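Local structure of dTDP-glucose 4,6-dehydratase (Klebsiella pneumoniae, 5U4Q) at residues Tyr99-Ala104 with Val151-Ala156; Met107-Ile112 with Lys122-Ala127; Ser131-Asn136 with Phe141-Ser146. The protein binds NAD and probably works as a dTDP-glucose 4,6-dehydratase, a nucleotide-sugar enzyme of the NAD-dependent epimerase/dehydratase family. One frame throughout, in Å; residues are numbered along the deposited sequence.

Interaction 1 of 3, residues Tyr99-Ala104 with Val151-Ala156; sequences YAYADA and VSLYAA. With NAD (nicotinamide-adenine-dinucleotide), chain C.
Tyr154 reaches from helix 153-172 past the ring of Tyr101, which stands on helix 98-118, to the coenzyme. Its CB is the first atom engaged, 3.7 Å from Tyr101 CE1, and Tyr154 CD1 follows at 3.8 Å from Tyr101 CE1. The two side chains cross at about a right angle. With CG anti to the backbone N (chi1 171°), the Tyr154 ring extends beyond Tyr101, and its outer end meets the dinucleotide. The tip makes a 2.6 Å hydrogen bond between Tyr154 OH and NAD O2D, on the ribose that carries the nicotinamide, in which either oxygen could donate; O2D sits at the ring's edge and in its plane. The same OH is 3.4 Å from C6N of the nicotinamide ring. A tyrosine suits this place because its rigid ring can carry a hydroxyl from the helix to the coenzyme. Tyr154 begins the sequence Tyr-Ala-Ala-Thr-Lys, the YxxxK signature of short-chain dehydrogenases/reductases, and it lies at the start of its helix. Two residues before it, Ser152 is the N-cap, its OG accepting from Ala155 N at 3.0 Å. Tyr101 CD2, across the ring from CE1, lies 4.1 Å from Leu153 CD2, a methyl of the branched leucine packing against the tyrosine. One turn farther along helix 98-118, the small CB of Ala104 lets the adenine amino group N6A of NAD come to 3.6 Å. Asp103 turns to the second subunit, where it forms a salt bridge with Arg67 of that chain.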
# COMPACT_ATOMS: atom_id res chain seq x y z
N TYR A 99 -12.66 -4.51 -3.52
CA TYR A 99 -12.94 -3.09 -3.39
C TYR A 99 -13.12 -2.67 -1.94
O TYR A 99 -12.86 -1.51 -1.61
CB TYR A 99 -14.15 -2.68 -4.24
CG TYR A 99 -13.96 -2.96 -5.71
CD1 TYR A 99 -12.94 -2.34 -6.44
CD2 TYR A 99 -14.81 -3.83 -6.40
CE1 TYR A 99 -12.76 -2.60 -7.79
CE2 TYR A 99 -14.64 -4.09 -7.75
CZ TYR A 99 -13.62 -3.48 -8.44
OH TYR A 99 -13.45 -3.73 -9.79
N ALA A 100 -13.53 -3.62 -1.08
CA ALA A 100 -13.65 -3.39 0.37
C ALA A 100 -12.29 -3.09 1.02
O ALA A 100 -12.18 -2.24 1.91
CB ALA A 100 -14.28 -4.61 1.04
N TYR A 101 -11.26 -3.79 0.57
CA TYR A 101 -9.91 -3.58 1.08
C TYR A 101 -9.43 -2.21 0.71
O TYR A 101 -8.81 -1.51 1.52
CB TYR A 101 -8.93 -4.62 0.53
CG TYR A 101 -9.13 -6.02 1.07
CD1 TYR A 101 -8.80 -6.32 2.38
CD2 TYR A 101 -9.64 -7.03 0.27
CE1 TYR A 101 -8.98 -7.59 2.89
CE2 TYR A 101 -9.83 -8.32 0.76
CZ TYR A 101 -9.49 -8.59 2.07
OH TYR A 101 -9.67 -9.84 2.58
N ALA A 102 -9.70 -1.80 -0.51
CA ALA A 102 -9.28 -0.49 -0.96
C ALA A 102 -10.01 0.57 -0.19
O ALA A 102 -9.41 1.52 0.32
CB ALA A 102 -9.54 -0.33 -2.45
N ASP A 103 -11.32 0.41 -0.07
CA ASP A 103 -12.12 1.40 0.65
C ASP A 103 -11.74 1.54 2.11
O ASP A 103 -11.48 2.63 2.60
CB ASP A 103 -13.62 1.05 0.57
CG ASP A 103 -14.24 1.42 -0.75
OD1 ASP A 103 -13.77 2.38 -1.40
OD2 ASP A 103 -15.24 0.78 -1.15
N ALA A 104 -11.74 0.43 2.82
CA ALA A 104 -11.50 0.49 4.24
C ALA A 104 -10.03 0.64 4.57
O ALA A 104 -9.67 1.38 5.51
CB ALA A 104 -12.01 -0.77 4.91
N VAL A 151 1.71 -11.64 -0.55
CA VAL A 151 0.97 -12.64 -1.32
C VAL A 151 -0.54 -12.47 -1.28
O VAL A 151 -1.25 -13.30 -1.82
CB VAL A 151 1.41 -14.07 -0.95
CG1 VAL A 151 2.90 -14.23 -1.24
CG2 VAL A 151 1.05 -14.43 0.47
N SER A 152 -1.04 -11.41 -0.64
CA SER A 152 -2.49 -11.14 -0.63
C SER A 152 -2.72 -9.63 -0.71
O SER A 152 -1.84 -8.86 -0.31
CB SER A 152 -3.19 -11.66 0.63
OG SER A 152 -2.78 -10.96 1.81
N LEU A 153 -3.87 -9.24 -1.22
CA LEU A 153 -4.20 -7.81 -1.26
C LEU A 153 -4.28 -7.24 0.16
O LEU A 153 -3.81 -6.12 0.41
CB LEU A 153 -5.51 -7.57 -2.02
CG LEU A 153 -5.95 -6.11 -2.19
CD1 LEU A 153 -4.91 -5.28 -2.88
CD2 LEU A 153 -7.25 -6.10 -2.99
N TYR A 154 -4.84 -8.01 1.09
CA TYR A 154 -4.89 -7.63 2.50
C TYR A 154 -3.48 -7.25 3.00
O TYR A 154 -3.28 -6.15 3.54
CB TYR A 154 -5.49 -8.76 3.33
CG TYR A 154 -5.41 -8.56 4.83
CD1 TYR A 154 -6.18 -7.59 5.46
CD2 TYR A 154 -4.60 -9.36 5.60
CE1 TYR A 154 -6.12 -7.42 6.84
CE2 TYR A 154 -4.53 -9.21 6.97
CZ TYR A 154 -5.29 -8.23 7.59
OH TYR A 154 -5.22 -8.10 8.97
N ALA A 155 -2.50 -8.13 2.77
CA ALA A 155 -1.11 -7.87 3.18
C ALA A 155 -0.56 -6.59 2.52
O ALA A 155 0.09 -5.76 3.16
CB ALA A 155 -0.21 -9.06 2.84
N ALA A 156 -0.76 -6.46 1.22
CA ALA A 156 -0.29 -5.28 0.51
C ALA A 156 -0.89 -4.01 1.11
O ALA A 156 -0.19 -3.01 1.21
CB ALA A 156 -0.61 -5.36 -0.96
PA NAD C . -13.24 -7.44 13.51
O1A NAD C . -13.89 -8.14 14.64
O2A NAD C . -13.71 -7.66 12.08
O5B NAD C . -13.25 -5.86 13.85
C5B NAD C . -13.04 -4.83 12.89
C4B NAD C . -14.22 -3.88 12.96
O4B NAD C . -13.96 -2.90 11.93
C3B NAD C . -15.56 -4.54 12.65
O3B NAD C . -16.51 -4.47 13.72
C2B NAD C . -16.01 -3.82 11.38
O2B NAD C . -17.43 -3.59 11.34
C1B NAD C . -15.19 -2.53 11.36
N9A NAD C . -14.98 -1.99 10.01
C8A NAD C . -14.53 -2.66 8.92
N7A NAD C . -14.49 -1.85 7.86
C5A NAD C . -14.91 -0.64 8.26
C6A NAD C . -15.15 0.66 7.60
N6A NAD C . -14.90 0.85 6.31
N1A NAD C . -15.61 1.64 8.38
C2A NAD C . -15.88 1.49 9.68
N3A NAD C . -15.72 0.33 10.34
C4A NAD C . -15.24 -0.74 9.66
O3 NAD C . -11.66 -7.77 13.44
PN NAD C . -10.55 -7.69 14.60
O1N NAD C . -11.04 -7.02 15.82
O2N NAD C . -9.93 -9.08 14.61
O5D NAD C . -9.51 -6.74 13.85
C5D NAD C . -9.01 -5.50 14.35
C4D NAD C . -7.79 -5.16 13.51
O4D NAD C . -6.71 -6.07 13.83
C3D NAD C . -7.93 -5.22 11.99
O3D NAD C . -7.20 -4.11 11.45
C2D NAD C . -7.22 -6.49 11.59
O2D NAD C . -6.64 -6.42 10.27
C1D NAD C . -6.15 -6.62 12.65
N1N NAD C . -5.78 -8.03 12.90
C2N NAD C . -6.51 -8.86 13.68
C3N NAD C . -6.12 -10.19 13.90
C7N NAD C . -6.90 -11.19 14.77
O7N NAD C . -6.39 -12.29 15.04
N7N NAD C . -8.14 -10.96 15.23
C4N NAD C . -4.99 -10.66 13.28
C5N NAD C . -4.25 -9.81 12.47
C6N NAD C . -4.67 -8.49 12.28

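Interaction 2 of 3, residues Met107-Ile112 with Lys122-Ala127; sequences MGYLNI and KHLVYA. With NAD (nicotinamide-adenine-dinucleotide), chain C.
Tyr109 and Tyr126 meet edge to face where helix 107-112 lies against strand 123-127, part of a beta-alpha-beta unit of the Rossmann fold: strands 81-84 and 123-129 are parallel neighbours in the sheet, and helix 98-118 connects them. The short segments run nearly antiparallel, at 165°, with axes 11.7 Å apart. The aromatic contact has ring centroids 5.3 Å apart and planes inclined at 61°. Tyr126 CG occupies the crowded position between backbone N and carbonyl carbon (chi1 63°), and the ring offers a face to the hydroxyl end of Tyr109. Tyr109 OH stands 3.1 Å above the Tyr126 ring plane, over its centre; it is buried and has no hydrogen-bond partner in the model, so the electron-rich face may be its main polar company. A methyl also lies beside this hydroxyl, Leu124 CD2 at 3.9 Å from Tyr109 OH. The aliphatic contact is Ile112 CG2 with Leu124 CD1 at 3.8 Å, the side chains crossing at about a right angle. Branched residues suit a layer pressed between helix and sheet, and Met70 and Phe74 of helix 67-77 also touch Ile112. Farther along the strand, the small Ala127 faces the coenzyme, its CB 3.4 Å from NAD O3D.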
# COMPACT_ATOMS: atom_id res chain seq x y z
N MSE A 107 -8.15 4.08 1.38
CA MSE A 107 -8.78 5.41 1.55
C MSE A 107 -9.12 5.67 2.99
O MSE A 107 -8.92 6.79 3.50
CB MSE A 107 -10.06 5.45 0.73
CG MSE A 107 -10.85 6.76 0.83
SE MSE A 107 -9.87 8.30 0.10
CE MSE A 107 -9.85 7.73 -1.79
N GLY A 108 -9.66 4.67 3.67
CA GLY A 108 -9.99 4.84 5.06
C GLY A 108 -8.79 5.20 5.92
O GLY A 108 -8.87 6.04 6.83
N TYR A 109 -7.64 4.60 5.60
CA TYR A 109 -6.42 4.86 6.36
C TYR A 109 -5.98 6.30 6.10
O TYR A 109 -5.52 6.98 7.02
CB TYR A 109 -5.32 3.84 6.04
CG TYR A 109 -4.16 3.92 7.02
CD1 TYR A 109 -4.29 3.44 8.30
CD2 TYR A 109 -2.97 4.53 6.68
CE1 TYR A 109 -3.25 3.56 9.23
CE2 TYR A 109 -1.94 4.65 7.58
CZ TYR A 109 -2.07 4.15 8.85
OH TYR A 109 -1.04 4.28 9.76
N LEU A 110 -6.11 6.78 4.87
CA LEU A 110 -5.76 8.17 4.58
C LEU A 110 -6.65 9.12 5.38
O LEU A 110 -6.14 10.10 5.89
CB LEU A 110 -5.87 8.49 3.09
CG LEU A 110 -5.46 9.92 2.71
CD1 LEU A 110 -4.06 10.30 3.15
CD2 LEU A 110 -5.64 10.14 1.21
N ASN A 111 -7.95 8.82 5.49
CA ASN A 111 -8.85 9.69 6.29
C ASN A 111 -8.37 9.76 7.74
O ASN A 111 -8.40 10.82 8.36
CB ASN A 111 -10.31 9.26 6.18
CG ASN A 111 -10.85 9.47 4.78
OD1 ASN A 111 -10.31 10.30 4.04
ND2 ASN A 111 -11.88 8.72 4.39
N ILE A 112 -7.94 8.62 8.29
CA ILE A 112 -7.37 8.61 9.63
C ILE A 112 -6.12 9.51 9.69
O ILE A 112 -5.98 10.32 10.63
CB ILE A 112 -6.98 7.16 10.06
CG1 ILE A 112 -8.22 6.29 10.28
CG2 ILE A 112 -6.08 7.12 11.30
CD1 ILE A 112 -8.97 6.56 11.55
N LYS A 122 -1.65 13.30 19.14
CA LYS A 122 -0.32 13.08 19.72
C LYS A 122 0.27 11.70 19.51
O LYS A 122 1.49 11.53 19.64
CB LYS A 122 -0.31 13.47 21.19
CG LYS A 122 -0.54 14.97 21.37
CD LYS A 122 -0.24 15.46 22.77
CE LYS A 122 -0.23 16.99 22.83
NZ LYS A 122 -1.58 17.57 22.62
N HIS A 123 -0.57 10.70 19.22
CA HIS A 123 -0.07 9.35 18.95
C HIS A 123 -1.14 8.57 18.21
O HIS A 123 -2.30 8.52 18.65
CB HIS A 123 0.31 8.61 20.22
CG HIS A 123 1.09 7.34 19.99
ND1 HIS A 123 1.26 6.40 20.97
CD2 HIS A 123 1.77 6.89 18.91
CE1 HIS A 123 2.03 5.42 20.50
NE2 HIS A 123 2.32 5.68 19.24
N LEU A 124 -0.75 7.98 17.08
CA LEU A 124 -1.61 7.08 16.30
C LEU A 124 -1.00 5.70 16.37
O LEU A 124 0.13 5.48 15.92
CB LEU A 124 -1.65 7.47 14.84
CG LEU A 124 -2.32 6.46 13.89
CD1 LEU A 124 -3.79 6.26 14.21
CD2 LEU A 124 -2.10 6.92 12.46
N VAL A 125 -1.76 4.76 16.93
CA VAL A 125 -1.41 3.36 16.97
C VAL A 125 -2.35 2.68 15.99
O VAL A 125 -3.54 2.98 15.98
CB VAL A 125 -1.55 2.75 18.37
CG1 VAL A 125 -1.23 1.25 18.37
CG2 VAL A 125 -0.63 3.46 19.34
N TYR A 126 -1.83 1.77 15.16
CA TYR A 126 -2.69 1.20 14.11
C TYR A 126 -2.33 -0.25 13.89
O TYR A 126 -1.20 -0.66 14.12
CB TYR A 126 -2.62 2.02 12.79
CG TYR A 126 -1.24 2.02 12.18
CD1 TYR A 126 -0.26 2.90 12.64
CD2 TYR A 126 -0.88 1.11 11.17
CE1 TYR A 126 1.03 2.87 12.13
CE2 TYR A 126 0.40 1.10 10.64
CZ TYR A 126 1.36 1.96 11.14
OH TYR A 126 2.65 1.91 10.65
N ALA A 127 -3.33 -1.00 13.44
CA ALA A 127 -3.16 -2.42 13.18
C ALA A 127 -2.52 -2.68 11.83
O ALA A 127 -3.02 -2.26 10.79
CB ALA A 127 -4.52 -3.11 13.24
PA NAD C . -13.24 -7.44 13.51
O1A NAD C . -13.89 -8.14 14.64
O2A NAD C . -13.71 -7.66 12.08
O5B NAD C . -13.25 -5.86 13.85
C5B NAD C . -13.04 -4.83 12.89
C4B NAD C . -14.22 -3.88 12.96
O4B NAD C . -13.96 -2.90 11.93
C3B NAD C . -15.56 -4.54 12.65
O3B NAD C . -16.51 -4.47 13.72
C2B NAD C . -16.01 -3.82 11.38
O2B NAD C . -17.43 -3.59 11.34
C1B NAD C . -15.19 -2.53 11.36
N9A NAD C . -14.98 -1.99 10.01
C8A NAD C . -14.53 -2.66 8.92
N7A NAD C . -14.49 -1.85 7.86
C5A NAD C . -14.91 -0.64 8.26
C6A NAD C . -15.15 0.66 7.60
N6A NAD C . -14.90 0.85 6.31
N1A NAD C . -15.61 1.64 8.38
C2A NAD C . -15.88 1.49 9.68
N3A NAD C . -15.72 0.33 10.34
C4A NAD C . -15.24 -0.74 9.66
O3 NAD C . -11.66 -7.77 13.44
PN NAD C . -10.55 -7.69 14.60
O1N NAD C . -11.04 -7.02 15.82
O2N NAD C . -9.93 -9.08 14.61
O5D NAD C . -9.51 -6.74 13.85
C5D NAD C . -9.01 -5.50 14.35
C4D NAD C . -7.79 -5.16 13.51
O4D NAD C . -6.71 -6.07 13.83
C3D NAD C . -7.93 -5.22 11.99
O3D NAD C . -7.20 -4.11 11.45
C2D NAD C . -7.22 -6.49 11.59
O2D NAD C . -6.64 -6.42 10.27
C1D NAD C . -6.15 -6.62 12.65
N1N NAD C . -5.78 -8.03 12.90
C2N NAD C . -6.51 -8.86 13.68
C3N NAD C . -6.12 -10.19 13.90
C7N NAD C . -6.90 -11.19 14.77
O7N NAD C . -6.39 -12.29 15.04
N7N NAD C . -8.14 -10.96 15.23
C4N NAD C . -4.99 -10.66 13.28
C5N NAD C . -4.25 -9.81 12.47
C6N NAD C . -4.67 -8.49 12.28

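Interaction 3 of 3, residues Ser131-Asn136 with Phe141-Ser146; sequences SVYGLN and FSTEDS
Tyr133 and Phe141 lie with ring planes only 6° apart but slid past each other, so that the rings barely overlap and each takes the other's CB over its face instead. Phe141 CB stands 3.6 Å from the Tyr133 ring centroid and Tyr133 CB stands 3.7 Å from that of Phe141, a reciprocal pair of CH-pi contacts. The two side chains slide past each other in opposite directions, each with CG anti to its own carbonyl carbon (chi1 -67° and -70°). Beside them, Asn136 ND2 donates to Ser146 O at 2.8 Å; the acceptor lies in the amide plane and the bond is nearly straight, while the backbone O of Asn136 meets the Phe141 ring at its edge.

These residues fold back within the loop that follows strand 123-129 and precedes helix 153-172. A type II' turn from Tyr133 to Asn136, with Gly134 at positive phi, a shape that favours glycine, brings the asparagine into place. Facing it, a type I turn runs from Ser142 to Asp145. Ser142 OG accepts from Glu144 N at 3.0 Å as an ST turn, and Ser142 N donates to Asp145 OD2 at 2.9 Å, the oxygen being met from above the carboxylate plane. Asp145 also forms a salt bridge with Lys138. Water 2 links Asn136 OD1 to Ser146 OG. Deeper in the fold, Tyr133 OH is hydrogen-bonded to Asn262 and to Arg180.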
# COMPACT_ATOMS: atom_id res chain seq x y z
N SER A 131 0.81 -10.85 7.88
CA SER A 131 0.75 -11.21 6.47
C SER A 131 1.76 -10.40 5.62
O SER A 131 2.10 -10.81 4.49
CB SER A 131 -0.67 -11.05 5.92
OG SER A 131 -1.07 -9.68 5.94
N VAL A 132 2.25 -9.26 6.12
CA VAL A 132 3.23 -8.47 5.35
C VAL A 132 4.50 -9.26 5.08
O VAL A 132 5.22 -8.94 4.13
CB VAL A 132 3.58 -7.10 5.99
CG1 VAL A 132 2.33 -6.24 6.11
CG2 VAL A 132 4.30 -7.25 7.33
N TYR A 133 4.76 -10.29 5.88
CA TYR A 133 5.98 -11.13 5.70
C TYR A 133 5.95 -11.88 4.38
O TYR A 133 6.98 -12.28 3.90
CB TYR A 133 6.27 -12.01 6.94
CG TYR A 133 6.66 -11.14 8.14
CD1 TYR A 133 7.85 -10.43 8.13
CD2 TYR A 133 5.82 -10.99 9.26
CE1 TYR A 133 8.22 -9.63 9.17
CE2 TYR A 133 6.18 -10.18 10.32
CZ TYR A 133 7.36 -9.50 10.28
OH TYR A 133 7.75 -8.67 11.29
N GLY A 134 4.76 -12.04 3.80
CA GLY A 134 4.62 -12.58 2.44
C GLY A 134 5.42 -13.82 2.12
O GLY A 134 5.27 -14.82 2.78
N LEU A 135 6.27 -13.73 1.11
CA LEU A 135 7.07 -14.88 0.65
C LEU A 135 8.28 -15.17 1.53
O LEU A 135 9.00 -16.14 1.26
CB LEU A 135 7.54 -14.64 -0.79
CG LEU A 135 6.47 -14.66 -1.90
CD1 LEU A 135 7.09 -14.22 -3.22
CD2 LEU A 135 5.84 -16.03 -2.02
N ASN A 136 8.53 -14.34 2.55
CA ASN A 136 9.69 -14.56 3.43
C ASN A 136 9.68 -15.97 4.04
O ASN A 136 8.63 -16.49 4.40
CB ASN A 136 9.71 -13.59 4.62
CG ASN A 136 9.93 -12.15 4.21
OD1 ASN A 136 9.76 -11.75 3.05
ND2 ASN A 136 10.28 -11.33 5.20
N PHE A 141 10.26 -14.45 11.98
CA PHE A 141 9.92 -13.21 11.30
C PHE A 141 10.26 -12.03 12.20
O PHE A 141 9.79 -11.97 13.35
CB PHE A 141 8.42 -13.15 10.94
CG PHE A 141 7.98 -14.11 9.86
CD1 PHE A 141 8.78 -14.38 8.74
CD2 PHE A 141 6.71 -14.66 9.90
CE1 PHE A 141 8.34 -15.25 7.73
CE2 PHE A 141 6.25 -15.50 8.89
CZ PHE A 141 7.07 -15.79 7.81
N SER A 142 11.05 -11.09 11.69
CA SER A 142 11.49 -9.95 12.45
C SER A 142 11.14 -8.66 11.71
O SER A 142 11.13 -8.63 10.46
CB SER A 142 13.03 -10.02 12.60
OG SER A 142 13.61 -8.78 12.98
N THR A 143 10.87 -7.60 12.45
CA THR A 143 10.64 -6.31 11.80
C THR A 143 11.90 -5.76 11.08
O THR A 143 11.83 -4.74 10.38
CB THR A 143 10.14 -5.28 12.79
OG1 THR A 143 11.05 -5.18 13.88
CG2 THR A 143 8.74 -5.62 13.29
N GLU A 144 13.04 -6.41 11.26
CA GLU A 144 14.22 -6.04 10.48
C GLU A 144 14.15 -6.59 9.03
O GLU A 144 14.92 -6.15 8.17
CB GLU A 144 15.49 -6.61 11.12
CG GLU A 144 15.83 -6.02 12.46
CD GLU A 144 16.93 -6.77 13.17
OE1 GLU A 144 17.59 -7.62 12.54
OE2 GLU A 144 17.12 -6.52 14.38
N ASP A 145 13.24 -7.55 8.80
CA ASP A 145 13.12 -8.26 7.52
C ASP A 145 12.44 -7.43 6.45
O ASP A 145 11.66 -6.52 6.75
CB ASP A 145 12.34 -9.57 7.66
CG ASP A 145 12.94 -10.53 8.69
OD1 ASP A 145 14.11 -10.34 9.09
OD2 ASP A 145 12.21 -11.48 9.08
N SER A 146 12.74 -7.75 5.19
CA SER A 146 12.09 -7.07 4.08
C SER A 146 10.65 -7.56 4.04
O SER A 146 10.34 -8.69 4.42
CB SER A 146 12.80 -7.35 2.76
OG SER A 146 12.73 -8.70 2.41
O HOH W 1 11.86 -13.49 7.24
O HOH W 2 10.27 -9.41 1.20

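Along the chain, residues 99-104 of helix 98-118 open interaction 1, the widest loop; 107-112 of the same helix then open interaction 2, which closes at 122-127 and joins that helix to the sheet at strand 123-129. Beyond the strand, 131-136 and 141-146 close interaction 3, folding the connection to helix 153-172 on itself, before 151-156 complete interaction 1 and join helices 98-118 and 153-172. Interactions 2 and 3 therefore follow in series, both nested inside interaction 1, and no loops cross. Ser131 packs on Tyr154 and Ala155, joining interaction 3 to interaction 1. All three contacts touch the second subunit; interactions 1 and 2 both touch NAD.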